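Local coordinates for peptidase (Yersinia bercovieri, PDB 5NYW), which is of unknown function but, as an ancestral proteasome-like beta-subunit of the Ntn-hydrolase clan, may act as a peptidase, at residues T54-R65 / L86-R97. Residues are numbered along the deposited sequence; the frame is centred on the assembly and turned at random.
Sequences TTQSIVSLLQRR and LLGETVREVINR. With SO4 (sulfate ion), chain B.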
loop_
_atom_site.group_PDB
_atom_site.type_symbol
_atom_site.label_atom_id
_atom_site.label_comp_id
_atom_site.label_asym_id
_atom_site.label_seq_id
_atom_site.Cartn_x
_atom_site.Cartn_y
_atom_site.Cartn_z
ATOM N N THR L 54 -1.468 27.758 -16.633
ATOM C CA THR L 54 -0.703 27.571 -15.407
ATOM C C THR L 54 -0.082 28.862 -14.871
ATOM O O THR L 54 -0.329 29.229 -13.731
ATOM C CB THR L 54 0.420 26.555 -15.607
ATOM O OG1 THR L 54 -0.131 25.328 -16.080
ATOM C CG2 THR L 54 1.155 26.316 -14.295
ATOM N N THR L 55 0.697 29.571 -15.688
ATOM C CA THR L 55 1.372 30.767 -15.179
ATOM C C THR L 55 0.386 31.885 -14.821
ATOM O O THR L 55 0.590 32.588 -13.827
ATOM C CB THR L 55 2.437 31.301 -16.164
ATOM O OG1 THR L 55 1.830 31.780 -17.375
ATOM C CG2 THR L 55 3.469 30.225 -16.468
ATOM N N GLN L 56 -0.679 32.058 -15.604
ATOM C CA GLN L 56 -1.649 33.100 -15.268
ATOM C C GLN L 56 -2.294 32.831 -13.910
ATOM O O GLN L 56 -2.488 33.768 -13.135
ATOM C CB GLN L 56 -2.766 33.229 -16.318
ATOM C CG GLN L 56 -2.571 34.239 -17.430
ATOM C CD GLN L 56 -3.856 34.424 -18.235
ATOM O OE1 GLN L 56 -4.775 33.633 -18.108
ATOM N NE2 GLN L 56 -3.938 35.491 -19.023
ATOM N N SER L 57 -2.608 31.567 -13.607
ATOM C CA SER L 57 -3.186 31.245 -12.300
ATOM C C SER L 57 -2.178 31.521 -11.212
ATOM O O SER L 57 -2.520 32.085 -10.179
ATOM C CB SER L 57 -3.655 29.779 -12.207
ATOM O OG SER L 57 -5.016 29.624 -12.604
ATOM N N ILE L 58 -0.928 31.150 -11.459
ATOM C CA ILE L 58 0.136 31.379 -10.493
ATOM C C ILE L 58 0.233 32.868 -10.188
ATOM O O ILE L 58 0.131 33.280 -9.031
ATOM C CB ILE L 58 1.497 30.841 -11.026
ATOM C CG1 ILE L 58 1.449 29.318 -11.099
ATOM C CG2 ILE L 58 2.648 31.265 -10.135
ATOM C CD1 ILE L 58 2.576 28.717 -11.853
ATOM N N VAL L 59 0.356 33.680 -11.232
ATOM C CA VAL L 59 0.417 35.122 -11.057
ATOM C C VAL L 59 -0.868 35.666 -10.410
ATOM O O VAL L 59 -0.804 36.456 -9.468
ATOM C CB VAL L 59 0.664 35.827 -12.395
ATOM C CG1 VAL L 59 0.435 37.325 -12.263
ATOM C CG2 VAL L 59 2.075 35.537 -12.891
ATOM N N SER L 60 -2.031 35.200 -10.858
ATOM C CA SER L 60 -3.277 35.695 -10.292
ATOM C C SER L 60 -3.382 35.350 -8.800
ATOM O O SER L 60 -3.778 36.201 -8.007
ATOM C CB SER L 60 -4.478 35.134 -11.056
ATOM O OG SER L 60 -4.671 35.792 -12.296
ATOM N N LEU L 61 -3.002 34.127 -8.419
ATOM C CA LEU L 61 -3.039 33.710 -7.018
ATOM C C LEU L 61 -2.052 34.515 -6.159
ATOM O O LEU L 61 -2.354 34.840 -5.018
ATOM C CB LEU L 61 -2.766 32.203 -6.865
ATOM C CG LEU L 61 -3.873 31.182 -7.186
ATOM C CD1 LEU L 61 -3.367 29.764 -7.004
ATOM C CD2 LEU L 61 -5.141 31.400 -6.364
ATOM N N LEU L 62 -0.864 34.803 -6.690
ATOM C CA LEU L 62 0.128 35.603 -5.962
ATOM C C LEU L 62 -0.336 37.037 -5.738
ATOM O O LEU L 62 -0.106 37.606 -4.667
ATOM C CB LEU L 62 1.459 35.628 -6.703
ATOM C CG LEU L 62 2.254 34.329 -6.704
ATOM C CD1 LEU L 62 3.382 34.396 -7.711
ATOM C CD2 LEU L 62 2.809 34.097 -5.325
ATOM N N GLN L 63 -0.973 37.607 -6.763
ATOM C CA GLN L 63 -1.484 38.975 -6.744
ATOM C C GLN L 63 -2.626 39.116 -5.748
ATOM O O GLN L 63 -2.709 40.097 -5.012
ATOM C CB GLN L 63 -1.978 39.370 -8.130
ATOM C CG GLN L 63 -0.874 39.594 -9.145
ATOM C CD GLN L 63 -1.424 39.733 -10.546
ATOM O OE1 GLN L 63 -2.519 39.254 -10.841
ATOM N NE2 GLN L 63 -0.650 40.351 -11.431
ATOM N N ARG L 64 -3.511 38.128 -5.736
ATOM C CA ARG L 64 -4.662 38.135 -4.836
ATOM C C ARG L 64 -4.239 38.002 -3.371
ATOM O O ARG L 64 -4.765 38.689 -2.496
ATOM C CB ARG L 64 -5.632 37.000 -5.212
ATOM C CG ARG L 64 -7.047 37.438 -5.576
ATOM C CD ARG L 64 -7.783 37.993 -4.370
ATOM N NE ARG L 64 -7.305 37.401 -3.118
ATOM C CZ ARG L 64 -7.663 37.797 -1.897
ATOM N NH1 ARG L 64 -7.154 37.194 -0.827
ATOM N NH2 ARG L 64 -8.522 38.793 -1.746
ATOM N N ARG L 65 -3.266 37.138 -3.118
ATOM C CA ARG L 65 -2.813 36.885 -1.763
ATOM C C ARG L 65 -1.969 38.024 -1.175
ATOM O O ARG L 65 -1.790 38.103 0.036
ATOM C CB ARG L 65 -2.047 35.567 -1.734
ATOM C CG ARG L 65 -2.975 34.373 -1.875
ATOM C CD ARG L 65 -2.238 33.083 -2.195
ATOM N NE ARG L 65 -3.178 31.989 -2.418
ATOM C CZ ARG L 65 -2.841 30.795 -2.884
ATOM N NH1 ARG L 65 -1.576 30.517 -3.176
ATOM N NH2 ARG L 65 -3.770 29.883 -3.064
ATOM N N LEU L 86 7.971 30.392 -2.003
ATOM C CA LEU L 86 6.565 30.738 -2.152
ATOM C C LEU L 86 6.067 30.485 -3.578
ATOM O O LEU L 86 4.980 29.943 -3.788
ATOM C CB LEU L 86 6.343 32.201 -1.766
ATOM C CG LEU L 86 4.887 32.662 -1.848
ATOM C CD1 LEU L 86 4.047 31.876 -0.850
ATOM C CD2 LEU L 86 4.741 34.161 -1.615
ATOM N N LEU L 87 6.859 30.875 -4.563
ATOM C CA LEU L 87 6.514 30.605 -5.958
ATOM C C LEU L 87 6.448 29.094 -6.219
ATOM O O LEU L 87 5.558 28.606 -6.908
ATOM C CB LEU L 87 7.523 31.262 -6.898
ATOM C CG LEU L 87 6.969 32.514 -7.560
ATOM C CD1 LEU L 87 6.754 33.586 -6.504
ATOM C CD2 LEU L 87 7.933 32.992 -8.592
ATOM N N GLY L 88 7.418 28.368 -5.680
ATOM C CA GLY L 88 7.458 26.933 -5.844
ATOM C C GLY L 88 6.204 26.269 -5.314
ATOM O O GLY L 88 5.675 25.350 -5.950
ATOM N N GLU L 89 5.729 26.737 -4.156
ATOM C CA GLU L 89 4.505 26.228 -3.546
ATOM C C GLU L 89 3.300 26.561 -4.413
ATOM O O GLU L 89 2.401 25.731 -4.580
ATOM C CB GLU L 89 4.316 26.796 -2.125
ATOM C CG GLU L 89 5.348 26.292 -1.130
ATOM C CD GLU L 89 5.326 27.032 0.190
ATOM O OE1 GLU L 89 4.497 27.953 0.336
ATOM O OE2 GLU L 89 6.171 26.716 1.064
ATOM N N THR L 90 3.286 27.773 -4.969
ATOM C CA THR L 90 2.166 28.209 -5.795
ATOM C C THR L 90 2.188 27.449 -7.142
ATOM O O THR L 90 1.134 27.197 -7.732
ATOM C CB THR L 90 2.193 29.726 -6.049
ATOM O OG1 THR L 90 2.512 30.412 -4.841
ATOM C CG2 THR L 90 0.842 30.198 -6.574
ATOM N N VAL L 91 3.387 27.150 -7.652
ATOM C CA VAL L 91 3.525 26.308 -8.841
ATOM C C VAL L 91 2.942 24.896 -8.654
ATOM O O VAL L 91 2.122 24.454 -9.467
ATOM C CB VAL L 91 4.989 26.179 -9.280
ATOM C CG1 VAL L 91 5.125 25.056 -10.273
ATOM C CG2 VAL L 91 5.475 27.490 -9.884
ATOM N N ARG L 92 3.338 24.209 -7.581
ATOM C CA ARG L 92 2.826 22.857 -7.284
ATOM C C ARG L 92 1.313 22.848 -7.034
ATOM O O ARG L 92 0.615 21.942 -7.484
ATOM C CB ARG L 92 3.546 22.242 -6.068
ATOM C CG ARG L 92 4.965 21.768 -6.345
ATOM C CD ARG L 92 5.633 21.014 -5.156
ATOM N NE ARG L 92 5.921 21.851 -3.984
ATOM C CZ ARG L 92 7.096 22.457 -3.762
ATOM N NH1 ARG L 92 8.085 22.367 -4.658
ATOM N NH2 ARG L 92 7.279 23.189 -2.665
ATOM N N GLU L 93 0.818 23.864 -6.329
ATOM C CA GLU L 93 -0.610 24.000 -6.032
ATOM C C GLU L 93 -1.470 24.060 -7.290
ATOM O O GLU L 93 -2.507 23.401 -7.388
ATOM C CB GLU L 93 -0.853 25.264 -5.210
ATOM C CG GLU L 93 -2.310 25.598 -5.018
ATOM C CD GLU L 93 -2.514 26.973 -4.391
ATOM O OE1 GLU L 93 -3.677 27.379 -4.212
ATOM O OE2 GLU L 93 -1.517 27.666 -4.103
ATOM N N VAL L 94 -1.057 24.905 -8.230
ATOM C CA VAL L 94 -1.788 25.090 -9.472
ATOM C C VAL L 94 -1.705 23.863 -10.392
ATOM O O VAL L 94 -2.720 23.434 -10.936
ATOM C CB VAL L 94 -1.277 26.328 -10.200
ATOM C CG1 VAL L 94 -1.840 26.401 -11.613
ATOM C CG2 VAL L 94 -1.631 27.562 -9.383
ATOM N N ILE L 95 -0.520 23.269 -10.529
ATOM C CA ILE L 95 -0.378 22.093 -11.389
ATOM C C ILE L 95 -1.172 20.888 -10.880
ATOM O O ILE L 95 -1.892 20.236 -11.648
ATOM C CB ILE L 95 1.098 21.688 -11.543
ATOM C CG1 ILE L 95 1.813 22.714 -12.409
ATOM C CG2 ILE L 95 1.225 20.321 -12.201
ATOM C CD1 ILE L 95 3.272 22.417 -12.619
ATOM N N ASN L 96 -1.087 20.625 -9.582
ATOM C CA ASN L 96 -1.807 19.504 -8.997
ATOM C C ASN L 96 -3.315 19.716 -9.067
ATOM O O ASN L 96 -4.075 18.754 -9.207
ATOM C CB ASN L 96 -1.350 19.259 -7.562
ATOM C CG ASN L 96 0.049 18.664 -7.498
ATOM O OD1 ASN L 96 0.627 18.288 -8.526
ATOM N ND2 ASN L 96 0.583 18.540 -6.291
ATOM N N ARG L 97 -3.745 20.968 -8.947
ATOM C CA ARG L 97 -5.167 21.288 -9.064
ATOM C C ARG L 97 -5.649 21.040 -10.502
ATOM O O ARG L 97 -6.639 20.343 -10.706
ATOM C CB ARG L 97 -5.440 22.747 -8.668
ATOM C CG ARG L 97 -6.895 23.172 -8.821
ATOM C CD ARG L 97 -7.039 24.696 -8.826
ATOM N NE ARG L 97 -6.497 25.263 -10.066
ATOM C CZ ARG L 97 -6.328 26.560 -10.317
ATOM N NH1 ARG L 97 -6.662 27.467 -9.412
ATOM N NH2 ARG L 97 -5.832 26.951 -11.490
HETATM S S SO4 B . -6.620 32.290 -0.645
HETATM O O1 SO4 B . -5.700 31.311 -0.067
HETATM O O2 SO4 B . -6.208 33.640 -0.251
HETATM O O3 SO4 B . -6.615 32.202 -2.112
HETATM O O4 SO4 B . -7.965 32.004 -0.139
HETATM O O HOH W 1 0.823 31.655 -3.091
#
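R65 reaches across to E93 and grips its carboxylate end-on with two nitrogens. The arginine leaves CB with CG beside the backbone N (chi1 -73°) and then runs extended to NE. CG of R65 passes 3.7 Å from O2 of a sulfate, probably from the crystallisation liquor, and NE gives a weak hydrogen bond to sulfate O3. Beyond CZ, R65 NH1 donates to E93 OE2 at 3.0 Å and R65 NH2 to E93 OE1 at 2.8 Å. Both oxygens use their syn lone pairs and lie close to the guanidinium plane, so the two flat groups are nearly coplanar. CB of L61 covers one guanidinium face, while a water in plane at the edge accepts from NH1 and donates to T90 OG1. That hydroxyl in turn donates to L86 O, on the opposite face of the carbonyl plane from T90 N. Helices 52-65 and 80-98 form the helical layer on one side of the beta-sandwich of the proteasome-type Ntn fold, and the N-to-C axes of segments 54-65 and 86-97 lie 126° apart. Packing is knobs-into-holes: T90 sits among I58, L61, L62 and R65, and V94 among T54, S57, I58 and L61. CD1 of I58 lies 3.7 Å from V91 CG2, and L62 crosses L87 at about a right angle, CD1 to CD1 at 3.7 Å. At the other end R97, bent at chi3 (71°), turns its guanidinium edge to S57; R97 NH2 donates to S57 OG at 3.0 Å, with OG in the guanidinium plane. Y81 of the second subunit hydrogen-bonds both S57 OG and R97 NH1.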